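Local coordinates for NTD biosynthesis operon protein NtdA (Bacillus subtilis subsp. subtilis, PDB 4K2M) that catalyses the reversible pyridoxal-phosphate-dependent transfer of an amino group from glutamate to 3-dehydroglucose 6-phosphate, giving kanosamine 6-phosphate for antibiotic biosynthesis, at residues 242-246 with 247-251; 127-130 with 131-134; 304-307 with 308-311. All coordinates share one frame; numbering follows the deposited sequence.

Interaction 1 (242-246 with 247-251). With O1G (3-deoxy-3-[(E)-({3-hydroxy-2-methyl-5-[(phosphonooxy)methyl]pyridin-4-yl}methylidene)amino]-6-O-phosphono-alpha-D-gluco pyranose), chain C.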
loop_
_atom_site.group_PDB
_atom_site.type_symbol
_atom_site.label_atom_id
_atom_site.label_comp_id
_atom_site.label_asym_id
_atom_site.label_seq_id
_atom_site.Cartn_x
_atom_site.Cartn_y
_atom_site.Cartn_z
ATOM N N THR A 242 -5.363 -15.522 4.719
ATOM C CA THR A 242 -5.170 -14.123 4.348
ATOM C C THR A 242 -6.396 -13.293 4.703
ATOM O O THR A 242 -7.528 -13.759 4.583
ATOM C CB THR A 242 -4.863 -13.970 2.862
ATOM O OG1 THR A 242 -5.985 -14.448 2.107
ATOM C CG2 THR A 242 -3.637 -14.782 2.502
ATOM N N LEU A 243 -6.151 -12.052 5.115
ATOM C CA LEU A 243 -7.213 -11.127 5.469
ATOM C C LEU A 243 -7.047 -9.848 4.675
ATOM O O LEU A 243 -5.940 -9.519 4.260
ATOM C CB LEU A 243 -7.145 -10.777 6.958
ATOM C CG LEU A 243 -7.450 -11.938 7.912
ATOM C CD1 LEU A 243 -7.192 -11.532 9.356
ATOM C CD2 LEU A 243 -8.900 -12.390 7.758
ATOM N N SER A 244 -8.155 -9.129 4.481
ATOM C CA SER A 244 -8.127 -7.757 3.968
ATOM C C SER A 244 -8.694 -6.841 5.025
ATOM O O SER A 244 -9.663 -7.210 5.710
ATOM C CB SER A 244 -9.003 -7.602 2.728
ATOM O OG SER A 244 -9.104 -6.226 2.380
ATOM N N PHE A 245 -8.105 -5.653 5.158
ATOM C CA PHE A 245 -8.641 -4.609 6.040
ATOM C C PHE A 245 -9.001 -3.402 5.207
ATOM O O PHE A 245 -8.954 -2.264 5.665
ATOM C CB PHE A 245 -7.631 -4.222 7.132
ATOM C CG PHE A 245 -7.126 -5.399 7.910
ATOM C CD1 PHE A 245 -8.015 -6.287 8.505
ATOM C CD2 PHE A 245 -5.765 -5.645 8.002
ATOM C CE1 PHE A 245 -7.541 -7.393 9.211
ATOM C CE2 PHE A 245 -5.285 -6.739 8.706
ATOM C CZ PHE A 245 -6.169 -7.614 9.312
ATOM N N ASN A 246 -9.362 -3.655 3.958
ATOM C CA ASN A 246 -9.921 -2.596 3.121
ATOM C C ASN A 246 -11.137 -1.981 3.854
ATOM O O ASN A 246 -11.841 -2.663 4.617
ATOM C CB ASN A 246 -10.273 -3.199 1.747
ATOM C CG ASN A 246 -11.313 -2.408 0.995
ATOM O OD1 ASN A 246 -12.513 -2.569 1.234
ATOM N ND2 ASN A 246 -10.864 -1.573 0.048
ATOM N N PRO A 247 -11.375 -0.684 3.663
ATOM C CA PRO A 247 -12.423 -0.023 4.448
ATOM C C PRO A 247 -13.839 -0.561 4.281
ATOM O O PRO A 247 -14.685 -0.217 5.111
ATOM C CB PRO A 247 -12.381 1.417 3.928
ATOM C CG PRO A 247 -10.971 1.594 3.495
ATOM C CD PRO A 247 -10.571 0.285 2.891
ATOM N N TYR A 248 -14.116 -1.334 3.235
ATOM C CA TYR A 248 -15.457 -1.888 3.082
ATOM C C TYR A 248 -15.607 -3.242 3.765
ATOM O O TYR A 248 -16.703 -3.804 3.781
ATOM C CB TYR A 248 -15.838 -2.032 1.611
ATOM C CG TYR A 248 -15.408 -0.871 0.747
ATOM C CD1 TYR A 248 -15.576 0.445 1.167
ATOM C CD2 TYR A 248 -14.808 -1.098 -0.473
ATOM C CE1 TYR A 248 -15.158 1.505 0.366
ATOM C CE2 TYR A 248 -14.404 -0.064 -1.273
ATOM C CZ TYR A 248 -14.577 1.230 -0.859
ATOM O OH TYR A 248 -14.144 2.251 -1.680
ATOM N N LYS A 249 -14.525 -3.777 4.318
ATOM C CA LYS A 249 -14.601 -5.112 4.936
ATOM C C LYS A 249 -15.289 -5.066 6.308
ATOM O O LYS A 249 -15.533 -3.991 6.866
ATOM C CB LYS A 249 -13.205 -5.753 5.049
ATOM C CG LYS A 249 -12.480 -5.956 3.700
ATOM C CD LYS A 249 -13.267 -6.855 2.751
ATOM C CE LYS A 249 -12.621 -6.840 1.371
ATOM N NZ LYS A 249 -12.852 -5.499 0.722
ATOM N N ASN A 250 -15.607 -6.237 6.859
ATOM C CA ASN A 250 -16.275 -6.278 8.167
ATOM C C ASN A 250 -15.470 -5.550 9.237
ATOM O O ASN A 250 -16.025 -4.973 10.175
ATOM C CB ASN A 250 -16.511 -7.732 8.594
ATOM C CG ASN A 250 -17.677 -8.371 7.865
ATOM O OD1 ASN A 250 -17.982 -8.016 6.728
ATOM N ND2 ASN A 250 -18.343 -9.323 8.523
ATOM N N PHE A 251 -14.149 -5.618 9.098
ATOM C CA PHE A 251 -13.231 -4.803 9.880
ATOM C C PHE A 251 -12.250 -4.208 8.871
ATOM O O PHE A 251 -11.620 -4.945 8.107
ATOM C CB PHE A 251 -12.454 -5.663 10.885
ATOM C CG PHE A 251 -11.181 -5.013 11.364
ATOM C CD1 PHE A 251 -11.186 -3.701 11.806
ATOM C CD2 PHE A 251 -9.980 -5.712 11.353
ATOM C CE1 PHE A 251 -10.021 -3.083 12.230
ATOM C CE2 PHE A 251 -8.811 -5.114 11.782
ATOM C CZ PHE A 251 -8.831 -3.782 12.222
HETATM P P O1G C . -7.682 -6.043 -0.926
HETATM C C3A O1G C . -11.966 -9.872 -1.780
HETATM O O3 O1G C . -13.258 -9.471 -1.703
HETATM C C1 O1G C . -14.717 -4.500 -3.805
HETATM N "N1'" O1G C . -10.314 -11.563 -1.860
HETATM C C2 O1G C . -14.190 -5.868 -3.363
HETATM O O2 O1G C . -15.380 -6.536 -2.824
HETATM C C9A O1G C . -11.611 -11.225 -1.787
HETATM C C2A O1G C . -12.634 -12.345 -1.700
HETATM C C3 O1G C . -13.065 -5.788 -2.317
HETATM N "N3'" O1G C . -12.532 -7.160 -2.244
HETATM O O1 O1G C . -15.474 -3.859 -2.766
HETATM C C4 O1G C . -11.997 -4.740 -2.688
HETATM O O4 O1G C . -11.368 -4.506 -1.413
HETATM C C4A O1G C . -10.994 -8.891 -1.851
HETATM C C4B O1G C . -11.343 -7.455 -1.873
HETATM C C5 O1G C . -12.712 -3.437 -3.045
HETATM O O5 O1G C . -13.628 -3.625 -4.130
HETATM C C5A O1G C . -9.657 -9.269 -1.932
HETATM C C5T O1G C . -8.445 -8.327 -2.026
HETATM C C6 O1G C . -11.806 -2.385 -3.621
HETATM C C6A O1G C . -9.348 -10.621 -1.940
HETATM O OP1 O1G C . -6.450 -6.249 -1.782
HETATM O OP2 O1G C . -7.359 -5.719 0.495
HETATM O OP3 O1G C . -8.707 -5.109 -1.610
HETATM O OP4 O1G C . -8.374 -7.525 -0.824
HETATM O O6 O1G C . -12.354 -1.126 -3.722
HETATM P "P'" O1G C . -11.441 0.184 -3.532
HETATM O OP6 O1G C . -10.927 0.120 -2.109
HETATM O OP7 O1G C . -10.347 0.167 -4.576
HETATM O OP8 O1G C . -12.455 1.310 -3.754
HETATM O O HOH W 1 -11.304 -7.643 7.698
#
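Past the end of strand 240-244, the chain folds into a type I beta turn from Asn246 to Lys249, closed by Lys249 N to Asn246 O (2.9 Å). The turn carries Lys249, the cofactor-attachment lysine of this aspartate aminotransferase fold; here the pyridoxal carbon is bonded to the sugar nitrogen instead, an external aldimine. Asn246 suits the turn because its amide works in two directions. OD1 accepts Tyr248 N (2.8 Å) from one face of the amide plane and Lys249 NZ (3.0 Å) from the other, while ND2 makes a weak hydrogen bond to OP6 of the sugar phosphate. Bends at chi2 and chi4 (-71°) bring the released amine round to the ligand, where NZ also donates to sugar O4 (2.8 Å). Tyr248 OH reaches the same sugar phosphate, at OP8. Ser244 OG donates to the cofactor phosphate at OP2 (2.6 Å) and accepts a hydrogen bond from Asn246 N, forming an ST turn. Behind the site, the rings of Phe245 and Phe251 meet obliquely, planes at 53°, with CD1 of Phe245 against CD2 of Phe251. One water bridges two main-chain carbonyls, donating to Ser244 O (2.6 Å) and Phe251 O (2.7 Å).

Interaction 2 (127-130 with 131-134). With O1G (3-deoxy-3-[(E)-({3-hydroxy-2-methyl-5-[(phosphonooxy)methyl]pyridin-4-yl}methylidene)amino]-6-O-phosphono-alpha-D-gluco pyranose), chain C.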
loop_
_atom_site.group_PDB
_atom_site.type_symbol
_atom_site.label_atom_id
_atom_site.label_comp_id
_atom_site.label_asym_id
_atom_site.label_seq_id
_atom_site.Cartn_x
_atom_site.Cartn_y
_atom_site.Cartn_z
ATOM N N GLY A 127 -4.960 -7.048 1.041
ATOM C CA GLY A 127 -5.343 -8.448 0.985
ATOM C C GLY A 127 -4.739 -9.124 -0.232
ATOM O O GLY A 127 -4.269 -10.264 -0.154
ATOM N N THR A 128 -4.722 -8.415 -1.361
ATOM C CA THR A 128 -4.120 -8.949 -2.579
ATOM C C THR A 128 -2.658 -9.314 -2.344
ATOM O O THR A 128 -2.187 -10.402 -2.749
ATOM C CB THR A 128 -4.208 -7.923 -3.739
ATOM O OG1 THR A 128 -5.587 -7.619 -3.988
ATOM C CG2 THR A 128 -3.590 -8.502 -5.009
ATOM N N ASP A 129 -1.939 -8.413 -1.678
ATOM C CA ASP A 129 -0.533 -8.644 -1.381
ATOM C C ASP A 129 -0.362 -9.821 -0.420
ATOM O O ASP A 129 0.589 -10.592 -0.550
ATOM C CB ASP A 129 0.115 -7.386 -0.788
ATOM C CG ASP A 129 0.224 -6.246 -1.802
ATOM O OD1 ASP A 129 0.971 -6.408 -2.786
ATOM O OD2 ASP A 129 -0.439 -5.196 -1.609
ATOM N N ALA A 130 -1.276 -9.953 0.533
ATOM C CA ALA A 130 -1.237 -11.077 1.453
ATOM C C ALA A 130 -1.302 -12.414 0.692
ATOM O O ALA A 130 -0.552 -13.353 0.984
ATOM C CB ALA A 130 -2.386 -10.976 2.463
ATOM N N ILE A 131 -2.196 -12.514 -0.287
ATOM C CA ILE A 131 -2.299 -13.759 -1.045
ATOM C C ILE A 131 -1.037 -13.986 -1.872
ATOM O O ILE A 131 -0.494 -15.095 -1.913
ATOM C CB ILE A 131 -3.546 -13.757 -1.946
ATOM C CG1 ILE A 131 -4.802 -13.594 -1.084
ATOM C CG2 ILE A 131 -3.589 -15.065 -2.786
ATOM C CD1 ILE A 131 -6.047 -13.203 -1.888
ATOM N N MET A 132 -0.567 -12.934 -2.536
ATOM C CA MET A 132 0.612 -13.046 -3.381
ATOM C C MET A 132 1.843 -13.457 -2.585
ATOM O O MET A 132 2.571 -14.382 -2.964
ATOM C CB MET A 132 0.870 -11.714 -4.099
ATOM C CG MET A 132 1.946 -11.795 -5.127
ATOM S SD MET A 132 2.160 -10.157 -5.851
ATOM C CE MET A 132 2.732 -9.233 -4.426
ATOM N N ILE A 133 2.073 -12.785 -1.464
ATOM C CA ILE A 133 3.191 -13.134 -0.607
ATOM C C ILE A 133 3.044 -14.544 -0.030
ATOM O O ILE A 133 4.015 -15.317 0.004
ATOM C CB ILE A 133 3.343 -12.091 0.510
ATOM C CG1 ILE A 133 3.869 -10.788 -0.101
ATOM C CG2 ILE A 133 4.320 -12.564 1.559
ATOM C CD1 ILE A 133 3.625 -9.570 0.802
ATOM N N GLY A 134 1.837 -14.899 0.401
ATOM C CA GLY A 134 1.625 -16.221 0.974
ATOM C C GLY A 134 1.950 -17.327 -0.023
ATOM O O GLY A 134 2.593 -18.320 0.314
HETATM P P O1G C . -7.682 -6.043 -0.926
HETATM C C3A O1G C . -11.966 -9.872 -1.780
HETATM O O3 O1G C . -13.258 -9.471 -1.703
HETATM C C1 O1G C . -14.717 -4.500 -3.805
HETATM N "N1'" O1G C . -10.314 -11.563 -1.860
HETATM C C2 O1G C . -14.190 -5.868 -3.363
HETATM O O2 O1G C . -15.380 -6.536 -2.824
HETATM C C9A O1G C . -11.611 -11.225 -1.787
HETATM C C2A O1G C . -12.634 -12.345 -1.700
HETATM C C3 O1G C . -13.065 -5.788 -2.317
HETATM N "N3'" O1G C . -12.532 -7.160 -2.244
HETATM O O1 O1G C . -15.474 -3.859 -2.766
HETATM C C4 O1G C . -11.997 -4.740 -2.688
HETATM O O4 O1G C . -11.368 -4.506 -1.413
HETATM C C4A O1G C . -10.994 -8.891 -1.851
HETATM C C4B O1G C . -11.343 -7.455 -1.873
HETATM C C5 O1G C . -12.712 -3.437 -3.045
HETATM O O5 O1G C . -13.628 -3.625 -4.130
HETATM C C5A O1G C . -9.657 -9.269 -1.932
HETATM C C5T O1G C . -8.445 -8.327 -2.026
HETATM C C6 O1G C . -11.806 -2.385 -3.621
HETATM C C6A O1G C . -9.348 -10.621 -1.940
HETATM O OP1 O1G C . -6.450 -6.249 -1.782
HETATM O OP2 O1G C . -7.359 -5.719 0.495
HETATM O OP3 O1G C . -8.707 -5.109 -1.610
HETATM O OP4 O1G C . -8.374 -7.525 -0.824
HETATM O O6 O1G C . -12.354 -1.126 -3.722
HETATM P "P'" O1G C . -11.441 0.184 -3.532
HETATM O OP6 O1G C . -10.927 0.120 -2.109
HETATM O OP7 O1G C . -10.347 0.167 -4.576
HETATM O OP8 O1G C . -12.455 1.310 -3.754
#
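The flat carboxylate of Asp129 sets OD1 beside the methyl CE of Met132 (3.7 Å), the two side chains running the same way, and OD2 is hydrogen-bonded to the hydroxyl of Ser126 just before the helix. The other flat group is the pyridine of the ligand: Ile131 CD1 lies level with its ring, 4.2 Å beyond its C6A, an apolar neighbour at the rim of the cofactor. Both residues belong to the first part of helix 127-137, where the amides of 131-134 bond the carbonyls four residues earlier as in any alpha helix. Its N-terminal end receives the phosphate of the cofactor moiety. Gly127 N donates to OP2 of that phosphate (2.8 Å). The next amide, Thr128 N, bonds OP1 (2.8 Å). With no side chain, Gly127 lets the phosphate ester oxygen OP4 come within 3.6 Å of its CA. Thr128 adds a third bond, OG1 to OP1 (2.7 Å), because OG1 stands beside its own backbone N (chi1 -60°) and both donors converge on one oxygen. Ala130, with only a methyl, packs against Thr242 of the sheet. First-turn amides, bonded to phosphate oxygens, together with the partial positive charge expected of a helix N-terminus, probably help stabilise the negatively charged phosphate without any lysine or arginine from this helix.

Interaction 3 (304-307 with 308-311)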
loop_
_atom_site.group_PDB
_atom_site.type_symbol
_atom_site.label_atom_id
_atom_site.label_comp_id
_atom_site.label_asym_id
_atom_site.label_seq_id
_atom_site.Cartn_x
_atom_site.Cartn_y
_atom_site.Cartn_z
ATOM N N ILE A 304 -4.662 3.080 13.359
ATOM C CA ILE A 304 -6.082 3.269 13.071
ATOM C C ILE A 304 -6.822 1.944 13.286
ATOM O O ILE A 304 -7.939 1.915 13.817
ATOM C CB ILE A 304 -6.281 3.756 11.622
ATOM C CG1 ILE A 304 -5.891 5.231 11.515
ATOM C CG2 ILE A 304 -7.744 3.592 11.177
ATOM C CD1 ILE A 304 -5.894 5.752 10.080
ATOM N N GLY A 305 -6.195 0.851 12.862
ATOM C CA GLY A 305 -6.783 -0.472 13.007
ATOM C C GLY A 305 -7.033 -0.836 14.454
ATOM O O GLY A 305 -8.043 -1.477 14.782
ATOM N N LEU A 306 -6.126 -0.412 15.330
ATOM C CA LEU A 306 -6.269 -0.723 16.745
ATOM C C LEU A 306 -7.466 0.027 17.323
ATOM O O LEU A 306 -8.022 -0.381 18.341
ATOM C CB LEU A 306 -4.984 -0.395 17.504
ATOM C CG LEU A 306 -3.875 -1.399 17.202
ATOM C CD1 LEU A 306 -2.506 -0.884 17.615
ATOM C CD2 LEU A 306 -4.173 -2.736 17.896
ATOM N N GLU A 307 -7.868 1.117 16.676
ATOM C CA GLU A 307 -9.082 1.821 17.103
ATOM C C GLU A 307 -10.320 1.189 16.499
ATOM O O GLU A 307 -11.288 0.898 17.206
ATOM C CB GLU A 307 -9.042 3.299 16.712
ATOM C CG GLU A 307 -8.014 4.122 17.450
ATOM C CD GLU A 307 -8.111 3.967 18.954
ATOM O OE1 GLU A 307 -9.240 4.013 19.493
ATOM O OE2 GLU A 307 -7.055 3.771 19.593
ATOM N N ARG A 308 -10.310 0.971 15.188
ATOM C CA ARG A 308 -11.524 0.503 14.528
ATOM C C ARG A 308 -11.872 -0.912 14.942
ATOM O O ARG A 308 -13.035 -1.299 14.888
ATOM C CB ARG A 308 -11.416 0.638 12.992
ATOM C CG ARG A 308 -11.244 2.104 12.553
ATOM C CD ARG A 308 -11.543 2.296 11.069
ATOM N NE ARG A 308 -12.978 2.170 10.828
ATOM C CZ ARG A 308 -13.566 2.121 9.638
ATOM N NH1 ARG A 308 -12.852 2.183 8.512
ATOM N NH2 ARG A 308 -14.894 2.028 9.586
ATOM N N MET A 309 -10.872 -1.679 15.374
ATOM C CA MET A 309 -11.098 -3.061 15.774
ATOM C C MET A 309 -11.987 -3.147 16.997
ATOM O O MET A 309 -12.603 -4.187 17.237
ATOM C CB MET A 309 -9.770 -3.772 16.066
ATOM C CG MET A 309 -9.840 -5.290 15.964
ATOM S SD MET A 309 -8.188 -6.034 16.033
ATOM C CE MET A 309 -7.278 -4.562 16.469
ATOM N N LYS A 310 -12.057 -2.064 17.768
ATOM C CA LYS A 310 -12.875 -2.055 18.981
ATOM C C LYS A 310 -14.355 -2.221 18.669
ATOM O O LYS A 310 -15.151 -2.542 19.558
ATOM C CB LYS A 310 -12.654 -0.758 19.755
ATOM C CG LYS A 310 -11.214 -0.564 20.198
ATOM C CD LYS A 310 -11.016 0.834 20.760
ATOM C CE LYS A 310 -9.612 0.974 21.329
ATOM N NZ LYS A 310 -9.378 2.343 21.866
ATOM N N TYR A 311 -14.709 -2.012 17.405
ATOM C CA TYR A 311 -16.095 -2.064 16.953
ATOM C C TYR A 311 -16.452 -3.396 16.286
ATOM O O TYR A 311 -17.616 -3.627 15.959
ATOM C CB TYR A 311 -16.379 -0.895 15.980
ATOM C CG TYR A 311 -16.249 0.475 16.614
ATOM C CD1 TYR A 311 -17.371 1.213 16.978
ATOM C CD2 TYR A 311 -14.996 1.026 16.854
ATOM C CE1 TYR A 311 -17.239 2.476 17.575
ATOM C CE2 TYR A 311 -14.856 2.281 17.448
ATOM C CZ TYR A 311 -15.973 2.993 17.806
ATOM O OH TYR A 311 -15.783 4.231 18.390
#
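Ile304 O is gripped by two amides, Arg308 N (2.9 Å) and Glu307 N (3.0 Å). The pair marks a helix tightening as it ends: helix 299-308 passes into a short 3-10 turn that leads to helix 312-329. Met309 N still reaches back four residues to Gly305 O (2.9 Å), but Lys310 N takes the carbonyl three residues back, Glu307 O (3.1 Å), from well above its plane. The same spacing brings the side chains of Glu307 and Lys310 alongside each other at a partly exposed position. Lys310 stretches fully beyond CG, Glu307 bends at chi2 (-52°), and NZ meets OE1 on the syn side (2.9 Å) in a salt bridge, 28° out of the carboxylate plane. Long, flexible chains of opposite charge suit this partly exposed side of the turn, where each can lie along the helix.

The remaining side chains pack on neighbouring helices. Met309 swings its CE over Gly305 O and on to Leu306 CD2 (3.9 Å), both packing on Phe108 of helix 103-116; the unbranched thioether can curl into this spot. Arg308 lays its aliphatic part beside Ile304, CD to CG2 (4.0 Å), before its guanidinium forms a salt bridge with Glu82 on helix 80-93. Tyr311 hydrogen-bonds Asp85 of that helix through its hydroxyl, and its ring edge meets Glu307 O, 3.7 Å from CD2 and in the ring plane.

Interactions 1 and 2 share one ligand: the helix start at 127-130 and the strand end at 242-246 hold the same cofactor phosphate, touching where Thr242 packs on Ala130 and Ile131. Both are largely buried and send several hydrogen bonds to the bound aldimine. Interaction 3 lies across interaction 1 from interaction 2, their nearest atoms about 14 Å apart; the ring of Phe251 joins it to interaction 1, packing on Gly305 and the backbone of Arg308 and Met309. Mostly buried too, but with Leu306, Glu307 and Lys310 partly exposed, it relies on salt bridges and on apolar packing within the turn and between helices, whereas interaction 1 meets phosphate with side-chain groups and interaction 2 chiefly with helix amides.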